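Local atomic coordinates of fatty acyl CoA synthetase FADD13 (FATTY-ACYL-CoA SYNTHETASE) (Mycobacterium tuberculosis, PDB entry 3R44), a protein that belongs to the ANL superfamily of AMP-binding enzymes, built from a large N-terminal domain and a small C-terminal domain. Residues T27-L32 / V208-R213; L73-P76 / E80-C83; A349-D354 / W391-D396; E429-G434 / V472-T477. One frame throughout, in Å; residues are numbered along the deposited sequence.

The four contacts follow the chain from the N-terminal side to the small C-terminal domain. Interaction 2 falls within the span that interaction 1 encloses, whereas interactions 3 and 4 come later, in series. Both early contacts belong to the large AMP-binding domain, their centres about 22 Å apart: interaction 1 at the loops leading into strands 33-37 and 213-216 of its nine-stranded mixed sheet, interaction 2 at the strand 70-74 to helix 79-91 junction of a separate parallel sheet. Interaction 3 bridges strands of a five-stranded antiparallel sheet. Interaction 4 pairs two C-terminal helices, about 25 Å from interaction 3 and about 55 Å from interaction 1, centre to centre. None of the four touches another.

Interaction 1 (T27-L32 / V208-R213); sequences TVSPRL and VRYRDR
Leu32 and Arg211 mark the closest backbone approach, their CA atoms 7.7 Å apart, so the contact is made by side chains bridging two loops. Each loop is shaped by a turn: type I from Ser29 to Leu32, just after helix 18-28, and type II from Arg209 to Asp212, where Arg211 occupies a positive phi of 73°. Leu32 is central to the contact and sends its two methyls to different neighbours. CD1 sits over the centre of one guanidinium face of Arg211, 3.8 Å from CZ, while CD2 meets CE1 of Tyr210 obliquely at 3.9 Å. The bend in the Arg211 chain at chi3 (75°) turns the guanidinium back so that its flat side lies against the leucine. The same arginine covers one face of the tyrosine ring with its CG. At the edge of that ring, Ser29 OG stands 3.4 Å from Tyr210 OH in a weak hydrogen bond; the serine oxygen also bonds Arg25 in the preceding helix. Leu32 additionally touches Thr238. Since strand 33-37 starts directly after Leu32 and strand 213-216 at the end of the second loop, with strand 238-241 between them, the arrangement joins the entry loops of two parallel strands in the mixed sheet of the large AMP-binding domain.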
loop_
_atom_site.group_PDB
_atom_site.type_symbol
_atom_site.label_atom_id
_atom_site.label_comp_id
_atom_site.label_asym_id
_atom_site.label_seq_id
_atom_site.Cartn_x
_atom_site.Cartn_y
_atom_site.Cartn_z
ATOM N N THR A 27 6.554 -17.195 -22.646
ATOM C CA THR A 27 6.745 -18.475 -23.347
ATOM C C THR A 27 5.468 -19.386 -23.266
ATOM O O THR A 27 5.131 -20.086 -24.212
ATOM C CB THR A 27 8.031 -19.162 -22.795
ATOM O OG1 THR A 27 9.152 -18.262 -22.864
ATOM C CG2 THR A 27 8.391 -20.475 -23.526
ATOM N N VAL A 28 4.811 -19.427 -22.117
ATOM C CA VAL A 28 3.565 -20.190 -21.947
ATOM C C VAL A 28 2.464 -19.549 -22.774
ATOM O O VAL A 28 1.646 -20.242 -23.401
ATOM C CB VAL A 28 3.129 -20.162 -20.468
ATOM C CG1 VAL A 28 1.838 -20.918 -20.247
ATOM C CG2 VAL A 28 4.219 -20.731 -19.566
ATOM N N SER A 29 2.426 -18.214 -22.758
ATOM C CA SER A 29 1.275 -17.457 -23.258
ATOM C C SER A 29 1.720 -16.250 -24.030
ATOM O O SER A 29 1.361 -15.178 -23.634
ATOM C CB SER A 29 0.461 -16.873 -22.096
ATOM O OG SER A 29 0.250 -17.800 -21.086
ATOM N N PRO A 30 2.463 -16.413 -25.118
ATOM C CA PRO A 30 3.088 -15.274 -25.786
ATOM C C PRO A 30 2.084 -14.298 -26.357
ATOM O O PRO A 30 2.334 -13.095 -26.413
ATOM C CB PRO A 30 3.892 -15.917 -26.935
ATOM C CG PRO A 30 3.465 -17.293 -27.024
ATOM C CD PRO A 30 2.969 -17.681 -25.661
ATOM N N ARG A 31 0.943 -14.826 -26.791
ATOM C CA ARG A 31 -0.032 -13.988 -27.486
ATOM C C ARG A 31 -1.175 -13.538 -26.599
ATOM O O ARG A 31 -2.101 -12.853 -27.041
ATOM C CB ARG A 31 -0.493 -14.717 -28.769
ATOM C CG ARG A 31 0.751 -15.069 -29.702
ATOM C CD ARG A 31 1.302 -13.698 -30.128
ATOM N NE ARG A 31 2.512 -13.604 -30.936
ATOM C CZ ARG A 31 2.537 -13.320 -32.244
ATOM N NH1 ARG A 31 1.405 -13.159 -32.968
ATOM N NH2 ARG A 31 3.718 -13.221 -32.854
ATOM N N LEU A 32 -1.117 -13.900 -25.338
ATOM C CA LEU A 32 -2.079 -13.424 -24.394
ATOM C C LEU A 32 -1.873 -11.950 -24.117
ATOM O O LEU A 32 -0.738 -11.504 -23.940
ATOM C CB LEU A 32 -1.941 -14.209 -23.086
ATOM C CG LEU A 32 -2.766 -13.720 -21.906
ATOM C CD1 LEU A 32 -4.308 -13.816 -22.179
ATOM C CD2 LEU A 32 -2.389 -14.568 -20.698
ATOM N N VAL A 208 -8.403 -15.804 -8.438
ATOM C CA VAL A 208 -7.874 -15.246 -9.689
ATOM C C VAL A 208 -7.644 -16.406 -10.660
ATOM O O VAL A 208 -7.246 -17.519 -10.220
ATOM C CB VAL A 208 -6.600 -14.431 -9.483
ATOM C CG1 VAL A 208 -5.456 -15.286 -8.886
ATOM C CG2 VAL A 208 -6.171 -13.728 -10.821
ATOM N N ARG A 209 -7.932 -16.174 -11.947
ATOM C CA ARG A 209 -7.973 -17.235 -12.974
ATOM C C ARG A 209 -7.139 -16.872 -14.185
ATOM O O ARG A 209 -6.983 -15.697 -14.506
ATOM C CB ARG A 209 -9.421 -17.462 -13.397
ATOM C CG ARG A 209 -10.359 -17.744 -12.235
ATOM C CD ARG A 209 -11.790 -17.843 -12.699
ATOM N NE ARG A 209 -12.666 -17.862 -11.549
ATOM C CZ ARG A 209 -13.989 -17.854 -11.642
ATOM N NH1 ARG A 209 -14.576 -17.795 -12.828
ATOM N NH2 ARG A 209 -14.718 -17.877 -10.535
ATOM N N TYR A 210 -6.580 -17.894 -14.822
ATOM C CA TYR A 210 -5.896 -17.748 -16.086
ATOM C C TYR A 210 -6.788 -16.991 -17.041
ATOM O O TYR A 210 -7.979 -17.296 -17.144
ATOM C CB TYR A 210 -5.574 -19.103 -16.658
ATOM C CG TYR A 210 -4.874 -19.053 -18.003
ATOM C CD1 TYR A 210 -3.771 -18.239 -18.206
ATOM C CD2 TYR A 210 -5.327 -19.822 -19.085
ATOM C CE1 TYR A 210 -3.100 -18.196 -19.472
ATOM C CE2 TYR A 210 -4.667 -19.780 -20.344
ATOM C CZ TYR A 210 -3.552 -18.953 -20.514
ATOM O OH TYR A 210 -2.894 -18.890 -21.728
ATOM N N ARG A 211 -6.209 -15.995 -17.712
ATOM C CA ARG A 211 -6.878 -15.122 -18.675
ATOM C C ARG A 211 -7.854 -14.083 -18.040
ATOM O O ARG A 211 -8.500 -13.345 -18.777
ATOM C CB ARG A 211 -7.563 -15.947 -19.794
ATOM C CG ARG A 211 -6.590 -16.844 -20.556
ATOM C CD ARG A 211 -7.108 -17.537 -21.814
ATOM N NE ARG A 211 -7.205 -16.545 -22.878
ATOM C CZ ARG A 211 -6.389 -16.435 -23.928
ATOM N NH1 ARG A 211 -5.403 -17.311 -24.142
ATOM N NH2 ARG A 211 -6.591 -15.449 -24.799
ATOM N N ASP A 212 -7.926 -13.988 -16.697
ATOM C CA ASP A 212 -8.689 -12.901 -16.076
ATOM C C ASP A 212 -8.095 -11.558 -16.595
ATOM O O ASP A 212 -6.924 -11.448 -16.968
ATOM C CB ASP A 212 -8.605 -12.906 -14.537
ATOM C CG ASP A 212 -9.641 -13.784 -13.858
ATOM O OD1 ASP A 212 -10.655 -14.191 -14.489
ATOM O OD2 ASP A 212 -9.475 -14.082 -12.626
ATOM N N ARG A 213 -8.955 -10.549 -16.617
ATOM C CA ARG A 213 -8.601 -9.189 -16.968
ATOM C C ARG A 213 -8.789 -8.310 -15.747
ATOM O O ARG A 213 -9.873 -8.288 -15.131
ATOM C CB ARG A 213 -9.461 -8.737 -18.143
ATOM C CG ARG A 213 -9.384 -9.704 -19.241
ATOM C CD ARG A 213 -10.149 -9.382 -20.485
ATOM N NE ARG A 213 -9.757 -8.195 -21.246
ATOM C CZ ARG A 213 -8.856 -8.182 -22.221
ATOM N NH1 ARG A 213 -8.170 -9.269 -22.478
ATOM N NH2 ARG A 213 -8.645 -7.073 -22.937
#

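Interaction 2 (L73-P76 / E80-C83); sequences LLMP and EFCC
Phe81 lays its ring across the Met75 side chain, and the two groups meet obliquely, with Met75 CG 3.4 Å from Phe81 CD1. The setting is a beta-alpha-beta unit: strand 70-74 ends just before Met75, helix 79-91 carries Phe81, and strand 94-97 completes the crossover beside strand 70-74 in a four-stranded parallel sheet. Only a short connection separates strand from helix, and the CA atoms of Met75 and Phe81 are 7.2 Å apart. Phe81 contributes about half of the 216 Å² buried between the segments. Its CG is anti to the backbone N (chi1 -165°), which carries the ring off the first turn of the helix toward the strand end. Met75 places its CG between backbone N and carbonyl carbon (chi1 61°), then bends at chi3, leaving SD 4.9 Å from the ring centroid and 40° off the ring normal. This is a Met-aromatic contact with the sulfur in an oblique position. Leu73 reaches another part of the ring, its CD1 4.1 Å from Phe81 CE2, and both Leu73 and Met75 also touch Ile120 of the neighbouring strand. Near the helix start, Ser78 OG is hydrogen-bonded to Phe81 N. Two backbone carbonyl oxygens lie at the ring edge, in its plane: Met75 O is 3.5 Å from Phe81 CE1, and Pro76 O is 3.5 Å from Phe81 CD1.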
loop_
_atom_site.group_PDB
_atom_site.type_symbol
_atom_site.label_atom_id
_atom_site.label_comp_id
_atom_site.label_asym_id
_atom_site.label_seq_id
_atom_site.Cartn_x
_atom_site.Cartn_y
_atom_site.Cartn_z
ATOM N N LEU A 73 12.208 5.647 -10.052
ATOM C CA LEU A 73 11.103 5.754 -11.015
ATOM C C LEU A 73 10.104 6.739 -10.475
ATOM O O LEU A 73 9.469 6.480 -9.447
ATOM C CB LEU A 73 10.453 4.391 -11.280
ATOM C CG LEU A 73 11.366 3.281 -11.816
ATOM C CD1 LEU A 73 10.573 1.944 -11.840
ATOM C CD2 LEU A 73 11.931 3.646 -13.163
ATOM N N LEU A 74 9.999 7.884 -11.138
ATOM C CA LEU A 74 9.061 8.950 -10.726
ATOM C C LEU A 74 8.165 9.332 -11.903
ATOM O O LEU A 74 8.457 10.275 -12.656
ATOM C CB LEU A 74 9.886 10.162 -10.237
ATOM C CG LEU A 74 9.212 11.358 -9.580
ATOM C CD1 LEU A 74 8.450 10.917 -8.273
ATOM C CD2 LEU A 74 10.172 12.541 -9.299
ATOM N N MET A 75 7.121 8.542 -12.115
ATOM C CA MET A 75 6.372 8.647 -13.336
ATOM C C MET A 75 4.950 8.115 -13.191
ATOM O O MET A 75 4.626 7.384 -12.252
ATOM C CB MET A 75 7.079 7.898 -14.475
ATOM C CG MET A 75 7.227 6.426 -14.208
ATOM S SD MET A 75 8.475 5.630 -15.292
ATOM C CE MET A 75 9.930 6.025 -14.398
ATOM N N PRO A 76 4.115 8.478 -14.158
ATOM C CA PRO A 76 2.761 7.992 -14.172
ATOM C C PRO A 76 2.696 6.537 -14.502
ATOM O O PRO A 76 3.652 5.943 -15.051
ATOM C CB PRO A 76 2.119 8.734 -15.330
ATOM C CG PRO A 76 3.152 9.267 -16.114
ATOM C CD PRO A 76 4.348 9.448 -15.245
ATOM N N GLU A 80 5.676 1.443 -19.723
ATOM C CA GLU A 80 7.124 1.719 -19.445
ATOM C C GLU A 80 7.527 1.561 -17.988
ATOM O O GLU A 80 8.576 1.041 -17.675
ATOM C CB GLU A 80 7.521 3.114 -19.892
ATOM C CG GLU A 80 7.576 3.325 -21.401
ATOM C CD GLU A 80 6.205 3.572 -22.077
ATOM O OE1 GLU A 80 5.136 3.697 -21.414
ATOM O OE2 GLU A 80 6.199 3.612 -23.313
ATOM N N PHE A 81 6.694 2.043 -17.092
ATOM C CA PHE A 81 6.889 1.878 -15.655
ATOM C C PHE A 81 7.072 0.379 -15.391
ATOM O O PHE A 81 8.072 -0.054 -14.751
ATOM C CB PHE A 81 5.685 2.438 -14.899
ATOM C CG PHE A 81 5.882 2.658 -13.423
ATOM C CD1 PHE A 81 5.496 3.876 -12.859
ATOM C CD2 PHE A 81 6.340 1.680 -12.585
ATOM C CE1 PHE A 81 5.644 4.146 -11.502
ATOM C CE2 PHE A 81 6.512 1.951 -11.220
ATOM C CZ PHE A 81 6.171 3.191 -10.699
ATOM N N CYS A 82 6.134 -0.429 -15.888
ATOM C CA CYS A 82 6.181 -1.892 -15.605
ATOM C C CYS A 82 7.470 -2.510 -16.223
ATOM O O CYS A 82 8.144 -3.332 -15.613
ATOM C CB CYS A 82 5.004 -2.583 -16.238
ATOM S SG CYS A 82 3.449 -2.113 -15.505
ATOM N N CYS A 83 7.763 -2.106 -17.450
ATOM C CA CYS A 83 8.834 -2.742 -18.203
ATOM C C CYS A 83 10.174 -2.249 -17.683
ATOM O O CYS A 83 11.174 -2.953 -17.778
ATOM C CB CYS A 83 8.674 -2.541 -19.686
ATOM S SG CYS A 83 7.270 -3.540 -20.319
#

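Interaction 3 (A349-D354 / W391-D396); sequences AVRGDD and WFRTGD
Arg351 and Arg393 stack their guanidinium groups face to face, with centres 3.7 Å apart and planes only 9° from parallel. They sit on strands 346-351 and 391-394 of a five-stranded antiparallel sheet, separated by strand 364-369, which explains why the Arg351 and Arg393 CA atoms are as much as 8.2 Å apart. The side chains, not the backbones, make the bridge. Arg393 NH1 lies over the centre of the Arg351 group, whereas Arg351 NH1 is displaced toward the rim of the Arg393 group, so the stack is slightly offset. Arg351 reaches it with a chain extended from CG to NE; Arg393 instead folds at chi3 (52°), which turns its group flat against its partner.

Two residues back along each strand, Ala349 and Trp391 form a second, apolar crossing on the same sheet side: Ala349 CB approaches Trp391 CZ3 at 3.8 Å and CH2 at 3.9 Å, obliquely to the indole. Beneath both pairs, Val366 of the intervening strand touches Arg351, Trp391 and Arg393, and Ile357 adds contacts to Ala349, Arg351 and Trp391.

Farther out, carboxylates probably help to position the charged groups. Asp388 forms a salt bridge with NE of Arg351, and Glu364 does so with NE of Arg393; these negative charges probably offset the cost of bringing two cations together. The second carboxylate oxygen of Glu364 accepts a hydrogen bond from Gly395 N. At the corner beyond, Thr394 OG1 forms an ST turn by accepting from Asp396 N at 3.0 Å, with an N-H...O angle of 157°.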
loop_
_atom_site.group_PDB
_atom_site.type_symbol
_atom_site.label_atom_id
_atom_site.label_comp_id
_atom_site.label_asym_id
_atom_site.label_seq_id
_atom_site.Cartn_x
_atom_site.Cartn_y
_atom_site.Cartn_z
ATOM N N ALA A 349 -0.023 -13.216 13.636
ATOM C CA ALA A 349 -0.357 -13.495 15.017
ATOM C C ALA A 349 -0.364 -12.156 15.747
ATOM O O ALA A 349 -0.186 -11.103 15.096
ATOM C CB ALA A 349 0.680 -14.504 15.678
ATOM N N VAL A 350 -0.576 -12.196 17.055
ATOM C CA VAL A 350 -0.481 -11.000 17.906
ATOM C C VAL A 350 0.506 -11.195 19.038
ATOM O O VAL A 350 0.480 -12.230 19.708
ATOM C CB VAL A 350 -1.878 -10.562 18.436
ATOM C CG1 VAL A 350 -2.713 -9.934 17.309
ATOM C CG2 VAL A 350 -2.555 -11.713 19.094
ATOM N N ARG A 351 1.345 -10.176 19.301
ATOM C CA ARG A 351 2.346 -10.245 20.332
ATOM C C ARG A 351 1.841 -9.446 21.508
ATOM O O ARG A 351 1.644 -8.248 21.391
ATOM C CB ARG A 351 3.646 -9.638 19.809
ATOM C CG ARG A 351 4.799 -9.600 20.752
ATOM C CD ARG A 351 5.975 -8.991 20.038
ATOM N NE ARG A 351 7.196 -9.112 20.825
ATOM C CZ ARG A 351 7.532 -8.351 21.849
ATOM N NH1 ARG A 351 6.739 -7.375 22.293
ATOM N NH2 ARG A 351 8.696 -8.606 22.462
ATOM N N GLY A 352 1.616 -10.131 22.625
ATOM C CA GLY A 352 1.055 -9.523 23.799
ATOM C C GLY A 352 2.053 -8.622 24.495
ATOM O O GLY A 352 3.261 -8.627 24.168
ATOM N N ASP A 353 1.526 -7.836 25.440
ATOM C CA ASP A 353 2.315 -6.943 26.296
ATOM C C ASP A 353 3.382 -7.751 27.029
ATOM O O ASP A 353 4.479 -7.242 27.290
ATOM N N ASP A 354 3.071 -9.023 27.297
ATOM C CA ASP A 354 4.035 -9.954 27.917
ATOM C C ASP A 354 5.142 -10.483 26.991
ATOM O O ASP A 354 6.004 -11.248 27.426
ATOM C CB ASP A 354 3.310 -11.154 28.588
ATOM C CG ASP A 354 2.444 -12.003 27.617
ATOM O OD1 ASP A 354 2.403 -11.765 26.386
ATOM O OD2 ASP A 354 1.794 -12.944 28.119
ATOM N N TRP A 391 9.549 -12.949 13.558
ATOM C CA TRP A 391 8.255 -12.269 13.433
ATOM C C TRP A 391 8.489 -10.772 13.289
ATOM O O TRP A 391 9.145 -10.181 14.131
ATOM C CB TRP A 391 7.411 -12.510 14.650
ATOM C CG TRP A 391 6.954 -13.900 14.801
ATOM C CD1 TRP A 391 7.545 -14.890 15.485
ATOM C CD2 TRP A 391 5.724 -14.421 14.304
ATOM N NE1 TRP A 391 6.739 -16.032 15.472
ATOM C CE2 TRP A 391 5.620 -15.759 14.735
ATOM C CE3 TRP A 391 4.702 -13.875 13.533
ATOM C CZ2 TRP A 391 4.549 -16.580 14.388
ATOM C CZ3 TRP A 391 3.624 -14.687 13.204
ATOM C CH2 TRP A 391 3.569 -16.034 13.627
ATOM N N PHE A 392 7.960 -10.199 12.206
ATOM C CA PHE A 392 8.023 -8.771 11.961
ATOM C C PHE A 392 6.976 -8.047 12.821
ATOM O O PHE A 392 5.806 -8.380 12.751
ATOM C CB PHE A 392 7.772 -8.435 10.488
ATOM C CG PHE A 392 7.680 -6.982 10.246
ATOM C CD1 PHE A 392 8.817 -6.182 10.282
ATOM C CD2 PHE A 392 6.471 -6.382 9.996
ATOM C CE1 PHE A 392 8.721 -4.823 10.132
ATOM C CE2 PHE A 392 6.381 -5.045 9.821
ATOM C CZ PHE A 392 7.501 -4.247 9.869
ATOM N N ARG A 393 7.400 -7.079 13.614
ATOM C CA ARG A 393 6.481 -6.304 14.436
ATOM C C ARG A 393 5.941 -5.085 13.700
ATOM O O ARG A 393 6.686 -4.137 13.363
ATOM C CB ARG A 393 7.186 -5.874 15.697
ATOM C CG ARG A 393 7.653 -7.077 16.516
ATOM C CD ARG A 393 8.438 -6.756 17.782
ATOM N NE ARG A 393 7.765 -5.801 18.650
ATOM C CZ ARG A 393 8.237 -5.317 19.792
ATOM N NH1 ARG A 393 9.386 -5.718 20.296
ATOM N NH2 ARG A 393 7.523 -4.430 20.451
ATOM N N THR A 394 4.653 -5.083 13.443
ATOM C CA THR A 394 4.071 -4.055 12.598
ATOM C C THR A 394 3.917 -2.703 13.300
ATOM O O THR A 394 3.830 -1.687 12.611
ATOM C CB THR A 394 2.663 -4.469 12.058
ATOM O OG1 THR A 394 1.764 -4.593 13.180
ATOM C CG2 THR A 394 2.708 -5.807 11.293
ATOM N N GLY A 395 3.808 -2.681 14.630
ATOM C CA GLY A 395 3.484 -1.481 15.360
ATOM C C GLY A 395 1.986 -1.205 15.368
ATOM O O GLY A 395 1.526 -0.228 15.969
ATOM N N ASP A 396 1.222 -2.063 14.680
ATOM C CA ASP A 396 -0.232 -1.911 14.626
ATOM C C ASP A 396 -0.824 -2.844 15.674
ATOM O O ASP A 396 -0.277 -3.922 15.945
ATOM C CB ASP A 396 -0.756 -2.297 13.240
ATOM C CG ASP A 396 -0.297 -1.364 12.118
ATOM O OD1 ASP A 396 0.167 -0.213 12.333
ATOM O OD2 ASP A 396 -0.384 -1.829 10.970
#

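Interaction 4 (E429-G434 / V472-T477); sequences ESVIIG and VEYCGT
Cys475 and Ile432 form the tight end of this helix-to-helix contact: the cysteine SG comes within 3.5 Å of Ile432 CG1 and 4.0 Å of Ile432 CD1. The sulfur's chi1 of -84° leaves it beside its own backbone N and directs it at the ethyl arm of the isoleucine. Val431 CG1 closes on the same sulfur at 4.0 Å, so two residues of helix 425-432 hold it. The backbones are near here too, with the CA atoms of Val431 and Cys475 6.5 Å apart, the shortest such distance between the segments. Cys475 also rests on Leu484 and Pro485, which follow its own helix, and Ile432 meets Ile471 one turn earlier on that helix.

The two helices, 425-432 and 468-478, belong to the small C-terminal domain of the ANL superfamily, where they pack beside beta-strands. Ile432 provides the link between these layers, since it touches Val441 of strand 438-448 as well as Ala457 and Val459 of strand 454-461.

On the more exposed side of the contact, Tyr474 takes over. It is partly exposed and crosses Val431 rather than burying itself, with CE2 3.9 Å from Val431 CG1. At the edge of the ring, near its plane, the same CE2 atom faces Val431 O at 3.6 Å. That carbonyl also takes a weak backbone hydrogen bond from Gly434 N. The phenol OH makes a weak hydrogen bond with Arg478 NE, and the ring leans on Val435 just beyond the exposed Gly434.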
loop_
_atom_site.group_PDB
_atom_site.type_symbol
_atom_site.label_atom_id
_atom_site.label_comp_id
_atom_site.label_asym_id
_atom_site.label_seq_id
_atom_site.Cartn_x
_atom_site.Cartn_y
_atom_site.Cartn_z
ATOM N N GLU A 429 -10.305 5.167 23.344
ATOM C CA GLU A 429 -11.603 5.238 22.669
ATOM C C GLU A 429 -12.576 4.124 23.099
ATOM O O GLU A 429 -13.768 4.367 23.351
ATOM C CB GLU A 429 -11.412 5.203 21.165
ATOM C CG GLU A 429 -10.773 6.433 20.572
ATOM C CD GLU A 429 -10.176 6.183 19.205
ATOM O OE1 GLU A 429 -10.210 5.008 18.759
ATOM O OE2 GLU A 429 -9.693 7.151 18.553
ATOM N N SER A 430 -12.084 2.892 23.204
ATOM C CA SER A 430 -12.956 1.759 23.567
ATOM C C SER A 430 -13.474 1.821 25.009
ATOM O O SER A 430 -14.422 1.143 25.319
ATOM C CB SER A 430 -12.272 0.402 23.341
ATOM O OG SER A 430 -11.095 0.300 24.130
ATOM N N VAL A 431 -12.850 2.618 25.872
ATOM C CA VAL A 431 -13.321 2.814 27.248
ATOM C C VAL A 431 -14.374 3.939 27.305
ATOM O O VAL A 431 -15.456 3.792 27.886
ATOM C CB VAL A 431 -12.120 3.107 28.176
ATOM C CG1 VAL A 431 -12.592 3.552 29.554
ATOM C CG2 VAL A 431 -11.239 1.837 28.289
ATOM N N ILE A 432 -14.034 5.061 26.681
ATOM C CA ILE A 432 -14.896 6.214 26.660
ATOM C C ILE A 432 -16.197 6.011 25.908
ATOM O O ILE A 432 -17.218 6.559 26.321
ATOM C CB ILE A 432 -14.128 7.467 26.076
ATOM C CG1 ILE A 432 -12.920 7.768 26.953
ATOM C CG2 ILE A 432 -15.082 8.666 25.959
ATOM C CD1 ILE A 432 -12.056 8.945 26.483
ATOM N N ILE A 433 -16.190 5.236 24.829
ATOM C CA ILE A 433 -17.433 4.951 24.082
ATOM C C ILE A 433 -18.452 4.279 24.997
ATOM O O ILE A 433 -19.655 4.403 24.773
ATOM C CB ILE A 433 -17.188 4.102 22.795
ATOM C CG1 ILE A 433 -18.419 4.117 21.844
ATOM C CG2 ILE A 433 -16.812 2.667 23.161
ATOM C CD1 ILE A 433 -18.750 5.490 21.257
ATOM N N GLY A 434 -17.972 3.605 26.043
ATOM C CA GLY A 434 -18.836 3.025 27.072
ATOM C C GLY A 434 -19.563 3.951 28.033
ATOM O O GLY A 434 -20.580 3.543 28.637
ATOM N N VAL A 472 -12.979 11.262 32.806
ATOM C CA VAL A 472 -11.588 10.951 33.159
ATOM C C VAL A 472 -11.546 10.073 34.393
ATOM O O VAL A 472 -10.851 9.052 34.428
ATOM C CB VAL A 472 -10.742 12.173 33.381
ATOM C CG1 VAL A 472 -9.325 11.759 33.839
ATOM C CG2 VAL A 472 -10.691 12.994 32.108
ATOM N N GLU A 473 -12.333 10.427 35.397
ATOM C CA GLU A 473 -12.417 9.549 36.559
ATOM C C GLU A 473 -12.963 8.171 36.150
ATOM O O GLU A 473 -12.462 7.170 36.626
ATOM C CB GLU A 473 -13.161 10.207 37.718
ATOM C CG GLU A 473 -12.272 11.254 38.423
ATOM C CD GLU A 473 -12.906 11.819 39.680
ATOM O OE1 GLU A 473 -12.729 13.030 39.938
ATOM O OE2 GLU A 473 -13.593 11.059 40.398
ATOM N N TYR A 474 -13.879 8.094 35.191
ATOM C CA TYR A 474 -14.305 6.774 34.686
ATOM C C TYR A 474 -13.186 5.995 34.006
ATOM O O TYR A 474 -12.999 4.808 34.277
ATOM C CB TYR A 474 -15.461 6.905 33.726
ATOM C CG TYR A 474 -15.969 5.605 33.179
ATOM C CD1 TYR A 474 -16.954 4.893 33.855
ATOM C CD2 TYR A 474 -15.480 5.087 31.996
ATOM C CE1 TYR A 474 -17.440 3.689 33.355
ATOM C CE2 TYR A 474 -15.965 3.903 31.469
ATOM C CZ TYR A 474 -16.939 3.200 32.159
ATOM O OH TYR A 474 -17.419 2.018 31.654
ATOM N N CYS A 475 -12.438 6.661 33.133
ATOM C CA CYS A 475 -11.248 6.068 32.499
ATOM C C CYS A 475 -10.253 5.521 33.533
ATOM O O CYS A 475 -9.649 4.476 33.319
ATOM C CB CYS A 475 -10.511 7.113 31.667
ATOM S SG CYS A 475 -11.173 7.311 30.003
ATOM N N GLY A 476 -10.077 6.255 34.629
ATOM C CA GLY A 476 -9.158 5.868 35.706
ATOM C C GLY A 476 -9.492 4.532 36.357
ATOM O O GLY A 476 -8.735 4.030 37.189
ATOM N N THR A 477 -10.626 3.966 35.943
ATOM C CA THR A 477 -11.158 2.694 36.419
ATOM C C THR A 477 -10.596 1.552 35.594
ATOM O O THR A 477 -10.374 0.453 36.095
ATOM C CB THR A 477 -12.708 2.643 36.239
ATOM O OG1 THR A 477 -13.340 3.531 37.158
ATOM C CG2 THR A 477 -13.234 1.245 36.446
#